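Local structure of Sfrice_029225 (Spodoptera frugiperda, 6I50) at residues 40-44 with 45-49; 89-93 with 94-98. The protein is a tumour necrosis factor of the Eiger type, probably a secreted trimeric cytokine that binds receptors of the TNF receptor family. All coordinates share one frame; numbering follows the deposited sequence.

Interaction 1. Residues 40-44 with 45-49; sequences WYPAP and WTVAS
Val47 CG2 lies anti to the carbonyl carbon, beside its own backbone N (CG1 at chi1 169°), and this rotation carries the methyl obliquely against the CB-CG side of the Pro42 ring, 3.5 Å from Pro42 CG. One residue earlier, Thr46 turns CG2 anti to the backbone N, chi1 -64°, and its methyl meets Pro42 CB at 3.8 Å. The pyrrolidine ring of Pro42 is thus touched by two successive residues of the helical turn. The same Thr46 torsion sets OG1 over the centre of the Trp45 indole, 3.4 Å above its plane, where it accepts a hydrogen bond from the backbone N of His7. Here the short strand 40-42, paired with strand 5-10 of a TNF-type beta-sandwich, gives way to a single helical turn with Ala43 as its N-cap residue. Ala43 O accepts a straight bond from Val47 N at 3.0 Å (N-H...O 167°), plus a weak, bent one from Thr46 N. Pro44, whose ring nitrogen has no hydrogen to give, occupies the first position of the turn, and its O takes Ala48 N at 3.0 Å. From within the turn, Trp45 reaches a second subunit of the trimer, where its NE1 bonds Ala126 O of that subunit.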
loop_
_atom_site.group_PDB
_atom_site.type_symbol
_atom_site.label_atom_id
_atom_site.label_comp_id
_atom_site.label_asym_id
_atom_site.label_seq_id
_atom_site.Cartn_x
_atom_site.Cartn_y
_atom_site.Cartn_z
ATOM N N TRP A 40 -17.875 -0.562 9.315
ATOM C CA TRP A 40 -17.531 0.222 8.138
ATOM C C TRP A 40 -18.640 1.214 7.814
ATOM O O TRP A 40 -19.807 1.011 8.152
ATOM C CB TRP A 40 -17.319 -0.670 6.908
ATOM C CG TRP A 40 -16.268 -1.724 7.006
ATOM C CD1 TRP A 40 -16.419 -3.054 6.733
ATOM C CD2 TRP A 40 -14.892 -1.541 7.361
ATOM N NE1 TRP A 40 -15.224 -3.711 6.906
ATOM C CE2 TRP A 40 -14.271 -2.805 7.288
ATOM C CE3 TRP A 40 -14.126 -0.433 7.733
ATOM C CZ2 TRP A 40 -12.922 -2.991 7.579
ATOM C CZ3 TRP A 40 -12.789 -0.623 8.024
ATOM C CH2 TRP A 40 -12.202 -1.888 7.949
ATOM N N TYR A 41 -18.262 2.284 7.113
ATOM C CA TYR A 41 -19.227 3.242 6.614
ATOM C C TYR A 41 -18.616 3.916 5.396
ATOM O O TYR A 41 -17.414 4.219 5.407
ATOM C CB TYR A 41 -19.599 4.295 7.667
ATOM C CG TYR A 41 -20.863 5.047 7.328
ATOM C CD1 TYR A 41 -22.104 4.544 7.689
ATOM C CD2 TYR A 41 -20.814 6.250 6.637
ATOM C CE1 TYR A 41 -23.268 5.220 7.373
ATOM C CE2 TYR A 41 -21.975 6.935 6.315
ATOM C CZ TYR A 41 -23.199 6.413 6.686
ATOM O OH TYR A 41 -24.358 7.085 6.373
ATOM N N PRO A 42 -19.396 4.161 4.345
ATOM C CA PRO A 42 -18.837 4.829 3.160
ATOM C C PRO A 42 -18.313 6.223 3.483
ATOM O O PRO A 42 -18.932 6.987 4.231
ATOM C CB PRO A 42 -20.029 4.887 2.194
ATOM C CG PRO A 42 -21.239 4.759 3.069
ATOM C CD PRO A 42 -20.821 3.838 4.174
ATOM N N ALA A 43 -17.143 6.542 2.918
ATOM C CA ALA A 43 -16.619 7.896 2.983
ATOM C C ALA A 43 -17.576 8.848 2.266
ATOM O O ALA A 43 -18.372 8.423 1.423
ATOM C CB ALA A 43 -15.228 7.960 2.352
ATOM N N PRO A 44 -17.523 10.142 2.585
ATOM C CA PRO A 44 -18.469 11.079 1.957
ATOM C C PRO A 44 -18.453 11.050 0.436
ATOM O O PRO A 44 -19.525 11.121 -0.179
ATOM C CB PRO A 44 -18.024 12.434 2.522
ATOM C CG PRO A 44 -17.490 12.095 3.873
ATOM C CD PRO A 44 -16.779 10.771 3.693
ATOM N N TRP A 45 -17.281 10.938 -0.195
ATOM C CA TRP A 45 -17.268 10.939 -1.654
ATOM C C TRP A 45 -17.957 9.702 -2.211
ATOM O O TRP A 45 -18.524 9.749 -3.307
ATOM C CB TRP A 45 -15.835 11.066 -2.191
ATOM C CG TRP A 45 -14.936 9.850 -2.103
ATOM C CD1 TRP A 45 -13.920 9.648 -1.208
ATOM C CD2 TRP A 45 -14.929 8.708 -2.977
ATOM N NE1 TRP A 45 -13.299 8.442 -1.455
ATOM C CE2 TRP A 45 -13.899 7.846 -2.535
ATOM C CE3 TRP A 45 -15.696 8.328 -4.085
ATOM C CZ2 TRP A 45 -13.623 6.627 -3.159
ATOM C CZ3 TRP A 45 -15.426 7.115 -4.701
ATOM C CH2 TRP A 45 -14.396 6.279 -4.236
ATOM N N THR A 46 -17.934 8.601 -1.463
ATOM C CA THR A 46 -18.642 7.399 -1.880
ATOM C C THR A 46 -20.149 7.569 -1.722
ATOM O O THR A 46 -20.915 7.231 -2.628
ATOM C CB THR A 46 -18.125 6.205 -1.077
ATOM O OG1 THR A 46 -16.745 5.999 -1.403
ATOM C CG2 THR A 46 -18.918 4.955 -1.393
ATOM N N VAL A 47 -20.590 8.114 -0.584
ATOM C CA VAL A 47 -22.015 8.399 -0.389
ATOM C C VAL A 47 -22.548 9.282 -1.511
ATOM O O VAL A 47 -23.655 9.065 -2.024
ATOM C CB VAL A 47 -22.244 9.054 0.987
ATOM C CG1 VAL A 47 -23.669 9.613 1.095
ATOM C CG2 VAL A 47 -21.973 8.059 2.109
ATOM N N ALA A 48 -21.773 10.291 -1.905
ATOM C CA ALA A 48 -22.190 11.286 -2.885
ATOM C C ALA A 48 -21.917 10.880 -4.330
ATOM O O ALA A 48 -22.294 11.621 -5.244
ATOM C CB ALA A 48 -21.493 12.617 -2.600
ATOM N N SER A 49 -21.291 9.736 -4.563
ATOM C CA SER A 49 -20.868 9.387 -5.914
ATOM C C SER A 49 -22.075 9.174 -6.824
ATOM O O SER A 49 -22.987 8.414 -6.474
ATOM C CB SER A 49 -20.011 8.125 -5.893
ATOM O OG SER A 49 -19.748 7.697 -7.217
#

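Interaction 2. Residues 89-93 with 94-98; sequences LHRTN and ADIEG
From Asn93 to Ile96 the backbone folds into a type I beta turn following strand 84-92, closed by Ile96 N on Asn93 O at 3.1 Å; the N-H points almost straight at the oxygen (169°), yet the donor sits well above the carbonyl plane. Asn93 makes a second bond with its side chain. CG stands anti to the backbone N, chi1 -173°, bringing OD1 round to Asp95 N at 2.9 Å, where the N-H lies in the amide plane on a lone pair. This is an Asx turn laid over the beta turn. The other end of the amide, ND2, bonds Asp133 OD1. Ile96 points CD1 back toward the strand, 4.1 Å from Arg91 CD, the two side chains crossing at about a right angle. Arg91, bent at chi2 and chi3, sends its guanidinium on to salt bridges with Glu100 and Asp133. An alanine in place of Asn93 would probably leave Asp95 N without its side-chain acceptor and Asp133 without one of its donors, making the turn less firmly fixed. Across the mouth of the loop, a water accepts from Asn93 N at 3.0 Å and donates to Gly98 O at 2.7 Å, while Thr92 CG2 packs 3.6 Å from Gly98 O. Gly98 has a positive phi of 77° as the chain heads for strand 100-108. With little apolar packing across it, this connection between neighbouring antiparallel strands depends mainly on directional polar bonds, and Asp133 ties both Arg91 and Asn93 to the chain just before strand 134-139.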
loop_
_atom_site.group_PDB
_atom_site.type_symbol
_atom_site.label_atom_id
_atom_site.label_comp_id
_atom_site.label_asym_id
_atom_site.label_seq_id
_atom_site.Cartn_x
_atom_site.Cartn_y
_atom_site.Cartn_z
ATOM N N LEU A 89 -8.593 -11.237 3.675
ATOM C CA LEU A 89 -9.693 -10.739 2.865
ATOM C C LEU A 89 -10.403 -11.943 2.257
ATOM O O LEU A 89 -9.804 -12.676 1.471
ATOM C CB LEU A 89 -9.164 -9.806 1.773
ATOM C CG LEU A 89 -10.229 -9.254 0.829
ATOM C CD1 LEU A 89 -11.185 -8.339 1.583
ATOM C CD2 LEU A 89 -9.607 -8.517 -0.348
ATOM N N HIS A 90 -11.666 -12.152 2.630
ATOM C CA HIS A 90 -12.435 -13.312 2.193
ATOM C C HIS A 90 -13.405 -12.932 1.084
ATOM O O HIS A 90 -14.167 -11.973 1.221
ATOM C CB HIS A 90 -13.214 -13.917 3.358
ATOM C CG HIS A 90 -12.365 -14.716 4.294
ATOM N ND1 HIS A 90 -12.648 -14.835 5.638
ATOM C CD2 HIS A 90 -11.241 -15.441 4.078
ATOM C CE1 HIS A 90 -11.734 -15.601 6.210
ATOM N NE2 HIS A 90 -10.869 -15.979 5.286
ATOM N N ARG A 91 -13.398 -13.709 0.006
ATOM C CA ARG A 91 -14.321 -13.530 -1.104
ATOM C C ARG A 91 -15.340 -14.663 -1.109
ATOM O O ARG A 91 -14.972 -15.844 -1.046
ATOM C CB ARG A 91 -13.575 -13.491 -2.441
ATOM C CG ARG A 91 -14.445 -13.020 -3.602
ATOM C CD ARG A 91 -14.717 -14.134 -4.588
ATOM N NE ARG A 91 -13.487 -14.722 -5.103
ATOM C CZ ARG A 91 -12.761 -14.204 -6.089
ATOM N NH1 ARG A 91 -11.652 -14.816 -6.489
ATOM N NH2 ARG A 91 -13.134 -13.073 -6.676
ATOM N N THR A 92 -16.618 -14.301 -1.164
ATOM C CA THR A 92 -17.699 -15.262 -1.275
ATOM C C THR A 92 -18.564 -14.880 -2.466
ATOM O O THR A 92 -18.544 -13.742 -2.938
ATOM C CB THR A 92 -18.555 -15.319 0.002
ATOM O OG1 THR A 92 -18.992 -13.997 0.346
ATOM C CG2 THR A 92 -17.759 -15.910 1.168
ATOM N N ASN A 93 -19.328 -15.852 -2.950
ATOM C CA ASN A 93 -20.180 -15.652 -4.110
ATOM C C ASN A 93 -21.128 -16.834 -4.167
ATOM O O ASN A 93 -20.794 -17.926 -3.704
ATOM C CB ASN A 93 -19.350 -15.544 -5.403
ATOM C CG ASN A 93 -20.184 -15.172 -6.619
ATOM O OD1 ASN A 93 -21.024 -15.945 -7.058
ATOM N ND2 ASN A 93 -19.931 -13.989 -7.184
ATOM N N ALA A 94 -22.319 -16.606 -4.720
ATOM C CA ALA A 94 -23.290 -17.692 -4.820
ATOM C C ALA A 94 -22.745 -18.877 -5.605
ATOM O O ALA A 94 -23.200 -20.010 -5.402
ATOM C CB ALA A 94 -24.583 -17.189 -5.468
ATOM N N ASP A 95 -21.765 -18.645 -6.478
ATOM C CA ASP A 95 -21.264 -19.674 -7.378
ATOM C C ASP A 95 -20.064 -20.434 -6.825
ATOM O O ASP A 95 -19.536 -21.306 -7.521
ATOM C CB ASP A 95 -20.903 -19.054 -8.735
ATOM C CG ASP A 95 -22.076 -18.318 -9.373
ATOM O OD1 ASP A 95 -23.231 -18.772 -9.213
ATOM O OD2 ASP A 95 -21.844 -17.284 -10.036
ATOM N N ILE A 96 -19.613 -20.133 -5.605
ATOM C CA ILE A 96 -18.545 -20.901 -4.980
ATOM C C ILE A 96 -18.974 -21.347 -3.587
ATOM O O ILE A 96 -19.764 -20.681 -2.911
ATOM C CB ILE A 96 -17.217 -20.114 -4.911
ATOM C CG1 ILE A 96 -17.332 -18.910 -3.982
ATOM C CG2 ILE A 96 -16.782 -19.670 -6.302
ATOM C CD1 ILE A 96 -16.138 -17.984 -4.077
ATOM N N GLU A 97 -18.443 -22.491 -3.164
ATOM C CA GLU A 97 -18.686 -23.020 -1.830
ATOM C C GLU A 97 -17.646 -22.466 -0.867
ATOM O O GLU A 97 -16.440 -22.569 -1.119
ATOM C CB GLU A 97 -18.632 -24.551 -1.836
ATOM C CG GLU A 97 -19.731 -25.203 -2.662
ATOM C CD GLU A 97 -20.971 -25.524 -1.845
ATOM O OE1 GLU A 97 -20.910 -25.444 -0.600
ATOM O OE2 GLU A 97 -22.005 -25.871 -2.453
ATOM N N GLY A 98 -18.113 -21.874 0.230
ATOM C CA GLY A 98 -17.206 -21.362 1.239
ATOM C C GLY A 98 -16.562 -20.052 0.824
ATOM O O GLY A 98 -17.084 -19.295 0.000
HETATM O O HOH W 1 -19.344 -18.343 -1.239
#

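Both contacts are local and follow a strand, but they sit in different sheets, their centres 25 Å apart and their nearest atoms about 8 Å apart. Interaction 1 is partly buried: a helical turn leaves the sheet containing strands 5-10 and 40-42, packed by proline, threonine and valine carbons, and its tryptophan faces another subunit. Interaction 2 lies on the surface, in the loop joining strands 84-92 and 100-108 of the other sheet, and no other chain of the trimer touches it. Helical backbone bonds and apolar packing serve the first; a beta-turn bond, a side-chain amide and a bridging water serve the second, with acids outside its two segments holding the arginine.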